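Local coordinates for protein beta-galactosidase/beta-glucuronidase (Faecalibacterium prausnitzii L2-6, PDB 6MVF) that binds flavin mononucleotide and belongs to glycoside hydrolase family 2, probably splitting beta-glucuronides, although family relatives are generally credited with beta-galactosidase activity, at residues Asn170-Leu175 and Phe202-Asp207; Phe210-Ser215 and Ala258-Asn263; Pro181-Thr186 and Asp268-Asn273; Pro206-Thr211 and Pro230-Ala235. All blocks are in the same frame, centred on the assembly; numbering follows the deposited sequence.

Contact 1 (Asn170-Leu175 and Phe202-Asp207); sequences NAHFDL and FVTNPD. With FMN (flavin mononucleotide), chain G.
Asp174 and Phe202 meet in the FMN site, at the end of a short antiparallel ladder between strands 172-173 and 195-204, on one edge of the immunoglobulin-like beta-sandwich expected in this family. Thr204 N gives its hydrogen to His172 O nearly along the C=O axis (2.9 Å), the return bond from His172 N to Thr204 O is weak, and Asp174 N reaches Phe202 O at 2.7 Å. Phe173 and Val203 form the non-hydrogen-bonded pair between these bonds. Asp174 carries its carboxylate anti to its own backbone nitrogen (chi1 -163°), which takes OD2 to FMN N3, 2.9 Å away, where it accepts the N-H; OD1 receives Asp176 N. Phe202 lays one ring face against the flavin, its CE2 standing 3.4 Å from FMN N5, as suits a flat apolar group facing a flat heterocycle. Tyr177 adds another hydrogen bond to the cofactor. Farther along the ladder from FMN, Thr204 rests CB over a face of the His172 imidazole, 4.1 Å from its centroid. His172 ND1 is hydrogen-bonded to Pro169 O, while a water joins NE2 to Thr204 OG1 and Leu175 N. At the far end Asn205 ND2 gives an almost straight bond (175°) to Asn170 O, 3.0 Å away, meeting it from above the carbonyl plane. The chemistry implies a two-part grip on the flavin: Asp174 accepts the pyrimidine N-H, and the Phe202 face lies against the pyrimidine and the adjoining central ring, the two residues being joined by their own backbone bond.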
# COMPACT_ATOMS: atom_id res chain seq x y z
N ASN A 170 -0.69 22.15 -27.64
CA ASN A 170 -0.71 23.58 -27.97
C ASN A 170 -1.97 24.25 -27.43
O ASN A 170 -1.90 25.36 -26.90
CB ASN A 170 -0.58 23.77 -29.48
CG ASN A 170 -0.51 25.23 -29.87
OD1 ASN A 170 0.43 25.94 -29.49
ND2 ASN A 170 -1.50 25.70 -30.63
N ALA A 171 -3.12 23.61 -27.57
CA ALA A 171 -4.34 24.06 -26.92
C ALA A 171 -4.44 23.37 -25.56
O ALA A 171 -4.40 22.13 -25.49
CB ALA A 171 -5.56 23.77 -27.78
N HIS A 172 -4.56 24.16 -24.50
CA HIS A 172 -4.47 23.68 -23.13
C HIS A 172 -5.02 24.76 -22.21
O HIS A 172 -4.98 25.94 -22.54
CB HIS A 172 -3.02 23.34 -22.74
CG HIS A 172 -2.11 24.52 -22.70
ND1 HIS A 172 -1.29 24.87 -23.76
CD2 HIS A 172 -1.86 25.43 -21.72
CE1 HIS A 172 -0.59 25.95 -23.44
NE2 HIS A 172 -0.92 26.30 -22.20
N PHE A 173 -5.50 24.33 -21.04
CA PHE A 173 -5.96 25.28 -20.02
C PHE A 173 -4.81 26.16 -19.52
O PHE A 173 -3.67 25.70 -19.34
CB PHE A 173 -6.60 24.54 -18.85
CG PHE A 173 -7.85 23.77 -19.20
CD1 PHE A 173 -9.05 24.45 -19.43
CD2 PHE A 173 -7.84 22.37 -19.24
CE1 PHE A 173 -10.20 23.76 -19.74
CE2 PHE A 173 -8.99 21.67 -19.53
CZ PHE A 173 -10.18 22.36 -19.79
N ASP A 174 -5.14 27.42 -19.24
CA ASP A 174 -4.17 28.49 -19.01
C ASP A 174 -3.24 28.16 -17.85
O ASP A 174 -3.69 27.89 -16.73
CB ASP A 174 -4.91 29.80 -18.74
CG ASP A 174 -4.02 31.05 -18.90
OD1 ASP A 174 -2.79 30.91 -19.03
OD2 ASP A 174 -4.57 32.17 -18.91
N LEU A 175 -1.93 28.21 -18.13
CA LEU A 175 -0.87 27.99 -17.17
C LEU A 175 -0.12 29.28 -16.84
O LEU A 175 0.78 29.27 -15.99
CB LEU A 175 0.12 26.95 -17.72
CG LEU A 175 -0.38 25.51 -17.75
CD1 LEU A 175 0.19 24.69 -18.92
CD2 LEU A 175 -0.00 24.87 -16.43
N PHE A 202 -10.21 28.75 -18.50
CA PHE A 202 -9.47 29.65 -19.37
C PHE A 202 -8.57 28.83 -20.27
O PHE A 202 -7.71 28.09 -19.78
CB PHE A 202 -8.66 30.65 -18.55
CG PHE A 202 -9.50 31.44 -17.59
CD1 PHE A 202 -10.17 32.58 -18.01
CD2 PHE A 202 -9.66 31.01 -16.28
CE1 PHE A 202 -10.97 33.29 -17.13
CE2 PHE A 202 -10.45 31.72 -15.40
CZ PHE A 202 -11.11 32.86 -15.83
N VAL A 203 -8.77 28.95 -21.58
CA VAL A 203 -8.09 28.12 -22.55
C VAL A 203 -7.10 28.98 -23.33
O VAL A 203 -7.46 30.01 -23.89
CB VAL A 203 -9.09 27.42 -23.49
CG1 VAL A 203 -8.37 26.42 -24.39
CG2 VAL A 203 -10.19 26.74 -22.65
N THR A 204 -5.84 28.55 -23.33
CA THR A 204 -4.81 29.09 -24.20
C THR A 204 -4.95 28.46 -25.57
O THR A 204 -5.03 27.23 -25.70
CB THR A 204 -3.41 28.81 -23.62
OG1 THR A 204 -3.29 29.41 -22.32
CG2 THR A 204 -2.29 29.32 -24.54
N ASN A 205 -4.97 29.29 -26.60
CA ASN A 205 -5.22 28.90 -27.98
C ASN A 205 -6.53 28.16 -28.19
O ASN A 205 -6.53 27.07 -28.79
CB ASN A 205 -4.06 28.04 -28.49
CG ASN A 205 -2.76 28.78 -28.46
OD1 ASN A 205 -2.68 29.94 -28.90
ND2 ASN A 205 -1.73 28.14 -27.92
N PRO A 206 -7.66 28.70 -27.76
CA PRO A 206 -8.94 28.08 -28.10
C PRO A 206 -9.16 28.14 -29.60
O PRO A 206 -8.42 28.78 -30.34
CB PRO A 206 -9.97 28.92 -27.36
CG PRO A 206 -9.34 30.26 -27.29
CD PRO A 206 -7.86 30.03 -27.14
N ASP A 207 -10.24 27.49 -30.04
CA ASP A 207 -10.54 27.31 -31.46
C ASP A 207 -11.90 26.61 -31.57
O ASP A 207 -12.31 25.91 -30.64
CB ASP A 207 -9.39 26.52 -32.11
CG ASP A 207 -9.81 25.75 -33.33
OD1 ASP A 207 -10.07 26.38 -34.39
OD2 ASP A 207 -9.86 24.49 -33.25
N1 FMN G . -7.69 35.04 -16.72
C2 FMN G . -6.93 34.20 -17.43
O2 FMN G . -6.58 34.47 -18.58
N3 FMN G . -6.49 33.06 -16.96
C4 FMN G . -6.77 32.64 -15.76
O4 FMN G . -6.36 31.57 -15.33
C4A FMN G . -7.59 33.47 -14.95
N5 FMN G . -7.86 33.06 -13.75
C5A FMN G . -8.61 33.78 -12.94
C6 FMN G . -8.88 33.31 -11.68
C7 FMN G . -9.65 34.03 -10.84
C7M FMN G . -9.93 33.52 -9.48
C8 FMN G . -10.17 35.32 -11.27
C8M FMN G . -11.01 36.13 -10.34
C9 FMN G . -9.90 35.79 -12.54
C9A FMN G . -9.14 35.06 -13.40
N10 FMN G . -8.84 35.54 -14.67
C10 FMN G . -8.05 34.74 -15.49
C1' FMN G . -9.44 36.81 -15.05
C2' FMN G . -8.64 38.05 -15.33
O2' FMN G . -8.52 38.61 -14.04
C3' FMN G . -9.39 39.08 -16.15
O3' FMN G . -10.45 38.44 -16.83
C4' FMN G . -8.57 39.74 -17.24
O4' FMN G . -7.80 38.70 -17.84
C5' FMN G . -7.68 40.89 -16.75
O5' FMN G . -6.36 40.46 -16.51
P FMN G . -5.29 41.29 -15.69
O1P FMN G . -4.03 40.89 -16.33
O2P FMN G . -5.70 42.73 -15.87
O3P FMN G . -5.36 40.92 -14.24
O HOH W 1 -1.10 28.77 -20.76

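Contact 2 (Phe210-Ser215 and Ala258-Asn263); sequences FTVMYS and ARLQRN
Phe210 packs on Arg262 just beside the antiparallel ladder between strands 211-217 and 254-262, the two inner strands of a four-stranded sheet in the immunoglobulin-like sandwich. Phe210 CE1 lies 3.7 Å from Arg262 CB, and the arginine, bent at chi3 (-94°), brings NH2 to 3.7 Å from Phe210 CZ, the two planes 28° apart; Phe267 meets the same ring edge-to-face. Four backbone bonds, two each in the pairs Thr211-Gln261 and Met213-Arg259, fix the register. The non-hydrogen-bonded pairs Val212-Leu260 and Tyr214-Ala258 share the face toward the other sheet. Leu260 sends CD1 toward Phe210 CB (3.7 Å) and Val212 CG2 (4.1 Å), while small Ala258 leaves room for the Tyr214 ring, whose CE1 is 3.9 Å from Ala258 CB. Val212 CG1 sits over one face of that ring, and Tyr214 OH is bonded to Ser201 and Thr234, so the phenol satisfies its polar end inside the core. The other face of the sheet carries longer chains and meets a second subunit. Met213, bent at chi3 (-47°), swings its thioether across Gln261, with CE 3.3 Å from Gln261 OE1. Arg259 extends instead to a salt bridge with Glu269. The amide of Gln261 is held from its other end, where NE2 donates to Asn263 O at 3.2 Å, arriving above the carbonyl plane.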
# COMPACT_ATOMS: atom_id res chain seq x y z
N PHE A 210 -12.50 22.97 -30.44
CA PHE A 210 -12.34 22.59 -29.04
C PHE A 210 -13.58 22.98 -28.23
O PHE A 210 -14.11 24.08 -28.38
CB PHE A 210 -11.09 23.24 -28.46
CG PHE A 210 -9.81 22.67 -28.99
CD1 PHE A 210 -9.38 21.39 -28.60
CD2 PHE A 210 -9.01 23.41 -29.84
CE1 PHE A 210 -8.19 20.86 -29.08
CE2 PHE A 210 -7.81 22.89 -30.33
CZ PHE A 210 -7.40 21.60 -29.95
N THR A 211 -14.05 22.06 -27.39
CA THR A 211 -15.06 22.35 -26.39
C THR A 211 -14.49 22.13 -24.98
O THR A 211 -13.44 21.51 -24.80
CB THR A 211 -16.31 21.48 -26.57
OG1 THR A 211 -15.92 20.11 -26.69
CG2 THR A 211 -17.12 21.89 -27.78
N VAL A 212 -15.20 22.63 -23.98
CA VAL A 212 -14.90 22.34 -22.59
C VAL A 212 -16.09 21.56 -22.01
O VAL A 212 -17.21 22.08 -21.95
CB VAL A 212 -14.61 23.61 -21.79
CG1 VAL A 212 -14.46 23.28 -20.30
CG2 VAL A 212 -13.35 24.30 -22.32
N MET A 213 -15.84 20.32 -21.60
CA MET A 213 -16.87 19.46 -21.02
C MET A 213 -16.67 19.45 -19.52
O MET A 213 -15.64 18.99 -19.02
CB MET A 213 -16.81 18.05 -21.60
CG MET A 213 -16.89 18.00 -23.13
SD MET A 213 -16.94 16.31 -23.78
CE MET A 213 -15.58 15.60 -22.83
N TYR A 214 -17.64 19.99 -18.80
CA TYR A 214 -17.61 20.10 -17.35
C TYR A 214 -18.38 18.95 -16.73
O TYR A 214 -19.49 18.63 -17.16
CB TYR A 214 -18.26 21.41 -16.90
CG TYR A 214 -17.54 22.67 -17.30
CD1 TYR A 214 -16.32 22.99 -16.75
CD2 TYR A 214 -18.13 23.57 -18.19
CE1 TYR A 214 -15.68 24.16 -17.08
CE2 TYR A 214 -17.49 24.74 -18.53
CZ TYR A 214 -16.27 25.03 -17.96
OH TYR A 214 -15.61 26.19 -18.29
N SER A 215 -17.80 18.35 -15.71
CA SER A 215 -18.43 17.26 -14.98
C SER A 215 -18.25 17.49 -13.49
O SER A 215 -17.16 17.86 -13.05
CB SER A 215 -17.83 15.92 -15.40
OG SER A 215 -18.20 14.89 -14.50
N ALA A 258 -12.77 19.54 -15.64
CA ALA A 258 -12.92 20.27 -16.89
C ALA A 258 -12.01 19.64 -17.93
O ALA A 258 -10.82 19.49 -17.68
CB ALA A 258 -12.61 21.77 -16.75
N ARG A 259 -12.58 19.31 -19.09
CA ARG A 259 -11.86 18.61 -20.15
C ARG A 259 -11.93 19.41 -21.44
O ARG A 259 -13.03 19.65 -21.95
CB ARG A 259 -12.43 17.22 -20.40
CG ARG A 259 -11.85 16.17 -19.52
CD ARG A 259 -12.24 14.77 -19.99
NE ARG A 259 -11.95 13.82 -18.93
CZ ARG A 259 -12.83 13.44 -18.01
NH1 ARG A 259 -14.07 13.91 -18.05
NH2 ARG A 259 -12.47 12.57 -17.06
N LEU A 260 -10.76 19.78 -21.97
CA LEU A 260 -10.65 20.37 -23.30
C LEU A 260 -10.66 19.26 -24.36
O LEU A 260 -9.74 18.43 -24.41
CB LEU A 260 -9.39 21.22 -23.38
CG LEU A 260 -9.22 22.07 -24.65
CD1 LEU A 260 -10.33 23.12 -24.79
CD2 LEU A 260 -7.85 22.71 -24.65
N GLN A 261 -11.69 19.26 -25.21
CA GLN A 261 -12.05 18.13 -26.04
C GLN A 261 -11.99 18.50 -27.52
O GLN A 261 -12.50 19.55 -27.92
CB GLN A 261 -13.49 17.66 -25.69
CG GLN A 261 -14.01 16.42 -26.42
CD GLN A 261 -13.51 15.10 -25.79
OE1 GLN A 261 -12.88 15.08 -24.72
NE2 GLN A 261 -13.81 13.99 -26.46
N ARG A 262 -11.41 17.63 -28.33
CA ARG A 262 -11.56 17.73 -29.78
C ARG A 262 -12.02 16.39 -30.34
O ARG A 262 -11.38 15.36 -30.09
CB ARG A 262 -10.27 18.16 -30.47
CG ARG A 262 -10.48 18.38 -31.95
CD ARG A 262 -9.24 18.17 -32.72
NE ARG A 262 -8.53 19.42 -32.92
CZ ARG A 262 -7.26 19.48 -33.31
NH1 ARG A 262 -6.59 18.35 -33.54
NH2 ARG A 262 -6.68 20.67 -33.47
N ASN A 263 -13.13 16.39 -31.08
CA ASN A 263 -13.70 15.15 -31.60
C ASN A 263 -13.92 14.15 -30.47
O ASN A 263 -14.65 14.46 -29.52
CB ASN A 263 -12.80 14.56 -32.69
CG ASN A 263 -12.70 15.45 -33.92
OD1 ASN A 263 -11.64 15.97 -34.22
ND2 ASN A 263 -13.80 15.61 -34.63
O HOH W 2 -14.83 19.61 -29.41

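Contact 3 (Pro181-Thr186 and Asp268-Asn273); sequences PGIMVT and DEIYAN. With FMN (flavin mononucleotide), chain G.
As Ile183 packs against Ile270, the next residue, Met184, carries its sulfur to a flat group: SD stands above the dimethylbenzene ring of FMN, 3.7 Å from FMN C8, and its CE reaches toward the methyl at that rim, 3.7 Å from FMN C8M. The other parts of the contact are aliphatic and join the two sheets of the immunoglobulin-like sandwich, strand 183-189 from one and strand 265-274 from the other, with no hydrogen bond between them. Ile270 does most of the bridging. Its CG1 lies between the backbone nitrogen and the carbonyl carbon (chi1 62°), and the extended chain then drives CD1 into the turn before strand 183-189, 3.5 Å from Pro181 O and 3.7 Å from Gly182 C. Glycine suits that spot, because at phi 92° a beta carbon would press on the preceding carbonyl and point at the same methyl. A branched aliphatic residue suits Ile183 too: the two isoleucines lie alongside, pointing opposite ways, with Ile183 CB 3.7 Å from Ile270 CD1. Met184 faces away from this core, as strand alternation demands, and so serves the cofactor. Were Met184 exchanged for an alanine, the methyl-bearing end of the flavin would probably lose its sulfur contact and a gap would open beside it. Farther along the strands the sheets touch more lightly, with Ile183 CG2 4.4 Å from Ala272 CB.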
# COMPACT_ATOMS: atom_id res chain seq x y z
N PRO A 181 -4.90 27.87 -11.34
CA PRO A 181 -5.21 26.50 -11.79
C PRO A 181 -5.84 26.43 -13.18
O PRO A 181 -5.90 25.33 -13.76
CB PRO A 181 -6.18 26.00 -10.72
CG PRO A 181 -6.88 27.27 -10.24
CD PRO A 181 -5.85 28.38 -10.34
N GLY A 182 -6.29 27.55 -13.74
CA GLY A 182 -6.99 27.55 -15.00
C GLY A 182 -8.49 27.42 -14.89
O GLY A 182 -9.18 27.39 -15.92
N ILE A 183 -9.04 27.36 -13.68
CA ILE A 183 -10.48 27.21 -13.49
C ILE A 183 -10.85 27.89 -12.17
O ILE A 183 -10.12 27.80 -11.18
CB ILE A 183 -10.88 25.72 -13.53
CG1 ILE A 183 -12.39 25.55 -13.56
CG2 ILE A 183 -10.27 24.95 -12.38
CD1 ILE A 183 -12.82 24.14 -13.90
N MET A 184 -11.97 28.61 -12.19
CA MET A 184 -12.53 29.18 -10.98
C MET A 184 -13.97 28.69 -10.79
O MET A 184 -14.73 28.53 -11.76
CB MET A 184 -12.47 30.71 -10.99
CG MET A 184 -13.29 31.36 -12.06
SD MET A 184 -13.05 33.14 -12.02
CE MET A 184 -13.71 33.57 -10.40
N VAL A 185 -14.32 28.39 -9.54
CA VAL A 185 -15.58 27.73 -9.22
C VAL A 185 -16.21 28.48 -8.05
O VAL A 185 -15.61 28.56 -6.98
CB VAL A 185 -15.38 26.24 -8.86
CG1 VAL A 185 -16.72 25.56 -8.65
CG2 VAL A 185 -14.53 25.50 -9.94
N THR A 186 -17.41 28.99 -8.26
CA THR A 186 -18.15 29.64 -7.19
C THR A 186 -19.37 28.80 -6.86
O THR A 186 -20.37 28.84 -7.58
CB THR A 186 -18.56 31.05 -7.60
OG1 THR A 186 -17.39 31.78 -8.02
CG2 THR A 186 -19.23 31.78 -6.45
N ASP A 268 -6.75 18.28 -22.84
CA ASP A 268 -6.34 18.74 -21.53
C ASP A 268 -7.43 18.44 -20.50
O ASP A 268 -8.61 18.29 -20.84
CB ASP A 268 -5.99 20.24 -21.55
CG ASP A 268 -4.98 20.60 -20.48
OD1 ASP A 268 -4.57 19.69 -19.72
OD2 ASP A 268 -4.59 21.78 -20.40
N GLU A 269 -7.02 18.36 -19.23
CA GLU A 269 -7.94 18.03 -18.14
C GLU A 269 -7.41 18.62 -16.84
O GLU A 269 -6.27 18.35 -16.45
CB GLU A 269 -8.10 16.51 -18.01
CG GLU A 269 -8.92 16.01 -16.82
CD GLU A 269 -8.94 14.47 -16.75
OE1 GLU A 269 -9.89 13.84 -17.30
OE2 GLU A 269 -7.97 13.88 -16.16
N ILE A 270 -8.23 19.45 -16.19
CA ILE A 270 -7.93 20.00 -14.88
C ILE A 270 -9.13 19.79 -13.97
O ILE A 270 -10.25 19.54 -14.42
CB ILE A 270 -7.55 21.49 -14.93
CG1 ILE A 270 -8.72 22.30 -15.48
CG2 ILE A 270 -6.29 21.68 -15.75
CD1 ILE A 270 -8.43 23.78 -15.56
N TYR A 271 -8.90 19.90 -12.67
CA TYR A 271 -9.97 19.63 -11.73
C TYR A 271 -9.75 20.41 -10.43
O TYR A 271 -8.69 20.99 -10.19
CB TYR A 271 -10.11 18.13 -11.46
CG TYR A 271 -8.89 17.47 -10.86
CD1 TYR A 271 -7.99 16.78 -11.66
CD2 TYR A 271 -8.65 17.54 -9.48
CE1 TYR A 271 -6.87 16.16 -11.11
CE2 TYR A 271 -7.53 16.93 -8.92
CZ TYR A 271 -6.64 16.25 -9.74
OH TYR A 271 -5.53 15.64 -9.17
N ALA A 272 -10.78 20.42 -9.60
CA ALA A 272 -10.81 21.24 -8.41
C ALA A 272 -11.78 20.65 -7.40
O ALA A 272 -12.92 20.32 -7.74
CB ALA A 272 -11.21 22.68 -8.75
N ASN A 273 -11.33 20.52 -6.16
CA ASN A 273 -12.19 20.16 -5.04
C ASN A 273 -12.80 21.43 -4.46
O ASN A 273 -12.09 22.42 -4.23
CB ASN A 273 -11.41 19.39 -3.99
CG ASN A 273 -10.85 18.08 -4.54
OD1 ASN A 273 -11.29 17.59 -5.58
ND2 ASN A 273 -9.90 17.50 -3.83
N1 FMN G . -7.69 35.04 -16.72
C2 FMN G . -6.93 34.20 -17.43
O2 FMN G . -6.58 34.47 -18.58
N3 FMN G . -6.49 33.06 -16.96
C4 FMN G . -6.77 32.64 -15.76
O4 FMN G . -6.36 31.57 -15.33
C4A FMN G . -7.59 33.47 -14.95
N5 FMN G . -7.86 33.06 -13.75
C5A FMN G . -8.61 33.78 -12.94
C6 FMN G . -8.88 33.31 -11.68
C7 FMN G . -9.65 34.03 -10.84
C7M FMN G . -9.93 33.52 -9.48
C8 FMN G . -10.17 35.32 -11.27
C8M FMN G . -11.01 36.13 -10.34
C9 FMN G . -9.90 35.79 -12.54
C9A FMN G . -9.14 35.06 -13.40
N10 FMN G . -8.84 35.54 -14.67
C10 FMN G . -8.05 34.74 -15.49
C1' FMN G . -9.44 36.81 -15.05
C2' FMN G . -8.64 38.05 -15.33
O2' FMN G . -8.52 38.61 -14.04
C3' FMN G . -9.39 39.08 -16.15
O3' FMN G . -10.45 38.44 -16.83
C4' FMN G . -8.57 39.74 -17.24
O4' FMN G . -7.80 38.70 -17.84
C5' FMN G . -7.68 40.89 -16.75
O5' FMN G . -6.36 40.46 -16.51
P FMN G . -5.29 41.29 -15.69
O1P FMN G . -4.03 40.89 -16.33
O2P FMN G . -5.70 42.73 -15.87
O3P FMN G . -5.36 40.92 -14.24

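Contact 4 (Pro206-Thr211 and Pro230-Ala235); sequences PDDSFT and PSDNTA
Pro206 rests on Ser231 where two loops meet at one end of the immunoglobulin-like sandwich: one leads from strand 195-204 to strand 211-217, the other from strand 223-230 to strand 236-240, and each holds a type I beta turn. The rigid proline ring packs against the serine, its CB 3.3 Å from Ser231 OG and 4.1 Å from Asp232 CB. Asp207 opens the first turn, and its carbonyl oxygen is gripped twice, by Phe210 N within the turn and by Ser231 OG from the other loop (3.0 Å), the two donors coming from opposite faces of the carbonyl plane. Its carboxylate OD2 also takes the weak bond of an Asx turn from Ser209 N. Asp208, at the exposed side, brings OD1 to 4.4 Å from Asp232 OD2, two like charges that would probably repel mildly unless solvent screens them. Phe210 ends the turn and offers its O to Ser231 N at 3.1 Å, met from above the carbonyl plane. Thr211 then pairs with Pro230 without hydrogen bonds, a place that suits a proline lacking an N-H. Ser231 fits because its small hydroxyl, held between backbone nitrogen and carbonyl carbon (chi1 71°), turns inward to the first loop. If Ser231 gave way to an alanine, Asp207 O is likely to lose its hydroxyl bond from the other loop, leaving the Ser231 N to Phe210 O bond to join the two. The second turn closes on itself through Asn233 N, which donates to Pro230 O at 3.1 Å.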
# COMPACT_ATOMS: atom_id res chain seq x y z
N PRO A 206 -7.66 28.70 -27.76
CA PRO A 206 -8.94 28.08 -28.10
C PRO A 206 -9.16 28.14 -29.60
O PRO A 206 -8.42 28.78 -30.34
CB PRO A 206 -9.97 28.92 -27.36
CG PRO A 206 -9.34 30.26 -27.29
CD PRO A 206 -7.86 30.03 -27.14
N ASP A 207 -10.24 27.49 -30.04
CA ASP A 207 -10.54 27.31 -31.46
C ASP A 207 -11.90 26.61 -31.57
O ASP A 207 -12.31 25.91 -30.64
CB ASP A 207 -9.39 26.52 -32.11
CG ASP A 207 -9.81 25.75 -33.33
OD1 ASP A 207 -10.07 26.38 -34.39
OD2 ASP A 207 -9.86 24.49 -33.25
N ASP A 208 -12.62 26.79 -32.68
CA ASP A 208 -13.97 26.25 -32.78
C ASP A 208 -14.03 24.72 -32.68
O ASP A 208 -15.09 24.18 -32.33
CB ASP A 208 -14.62 26.71 -34.08
CG ASP A 208 -15.01 28.19 -34.05
OD1 ASP A 208 -15.08 28.77 -32.94
OD2 ASP A 208 -15.23 28.78 -35.13
N SER A 209 -12.93 24.02 -32.95
CA SER A 209 -12.93 22.56 -32.83
C SER A 209 -12.76 22.07 -31.40
O SER A 209 -12.87 20.86 -31.16
CB SER A 209 -11.83 21.96 -33.71
OG SER A 209 -10.52 22.28 -33.24
N PHE A 210 -12.50 22.97 -30.44
CA PHE A 210 -12.34 22.59 -29.04
C PHE A 210 -13.58 22.98 -28.23
O PHE A 210 -14.11 24.08 -28.38
CB PHE A 210 -11.09 23.24 -28.46
CG PHE A 210 -9.81 22.67 -28.99
CD1 PHE A 210 -9.38 21.39 -28.60
CD2 PHE A 210 -9.01 23.41 -29.84
CE1 PHE A 210 -8.19 20.86 -29.08
CE2 PHE A 210 -7.81 22.89 -30.33
CZ PHE A 210 -7.40 21.60 -29.95
N THR A 211 -14.05 22.06 -27.39
CA THR A 211 -15.06 22.35 -26.39
C THR A 211 -14.49 22.13 -24.98
O THR A 211 -13.44 21.51 -24.80
CB THR A 211 -16.31 21.48 -26.57
OG1 THR A 211 -15.92 20.11 -26.69
CG2 THR A 211 -17.12 21.89 -27.78
N PRO A 230 -18.36 26.18 -25.55
CA PRO A 230 -17.29 26.43 -26.53
C PRO A 230 -15.99 26.78 -25.82
O PRO A 230 -15.99 27.43 -24.77
CB PRO A 230 -17.82 27.62 -27.34
CG PRO A 230 -19.24 27.65 -27.10
CD PRO A 230 -19.46 27.15 -25.72
N SER A 231 -14.87 26.38 -26.41
CA SER A 231 -13.61 26.64 -25.73
C SER A 231 -13.26 28.13 -25.63
O SER A 231 -12.29 28.46 -24.94
CB SER A 231 -12.46 25.88 -26.40
OG SER A 231 -12.11 26.40 -27.67
N ASP A 232 -14.00 29.03 -26.28
CA ASP A 232 -13.71 30.47 -26.22
C ASP A 232 -14.83 31.24 -25.52
O ASP A 232 -14.98 32.46 -25.72
CB ASP A 232 -13.50 31.02 -27.64
CG ASP A 232 -14.79 31.01 -28.47
OD1 ASP A 232 -15.84 30.44 -28.04
OD2 ASP A 232 -14.76 31.59 -29.58
N ASN A 233 -15.64 30.54 -24.74
CA ASN A 233 -16.86 31.06 -24.16
C ASN A 233 -17.27 30.08 -23.07
O ASN A 233 -18.30 29.40 -23.20
CB ASN A 233 -17.95 31.22 -25.22
CG ASN A 233 -19.19 31.83 -24.66
OD1 ASN A 233 -19.13 32.56 -23.68
ND2 ASN A 233 -20.33 31.52 -25.26
N THR A 234 -16.47 29.99 -22.01
CA THR A 234 -16.48 28.81 -21.16
C THR A 234 -17.35 28.96 -19.93
O THR A 234 -17.61 27.96 -19.26
CB THR A 234 -15.05 28.46 -20.74
OG1 THR A 234 -14.60 29.40 -19.76
CG2 THR A 234 -14.11 28.50 -21.95
N ALA A 235 -17.82 30.16 -19.62
CA ALA A 235 -18.58 30.36 -18.40
C ALA A 235 -19.93 29.65 -18.48
O ALA A 235 -20.62 29.71 -19.49
CB ALA A 235 -18.77 31.85 -18.13

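Overall arrangement
All four contacts lie in or at the edge of one immunoglobulin-like beta-sandwich, their centres 8 to 15 Å apart. Contact 1 closes before contact 2 opens; contact 4 shares Pro206 and Asp207 with contact 1 and Phe210 and Thr211 with contact 2. Contact 3 spans the widest stretch, enclosing contacts 2 and 4, while its segments alternate with those of contact 1. Strand 195-204 links contact 1 to strand 183-189 of contact 3, and strand 254-262 of contact 2 pairs with strand 265-274 of contact 3. Phe173 packs between the sheets, against Leu260 and Ile270. Contacts 1 and 3 both touch FMN, which lies between the sandwich and the barrel domain, source of Lys379 and Tyr386; contacts 2 and 4 join strands and loops behind it.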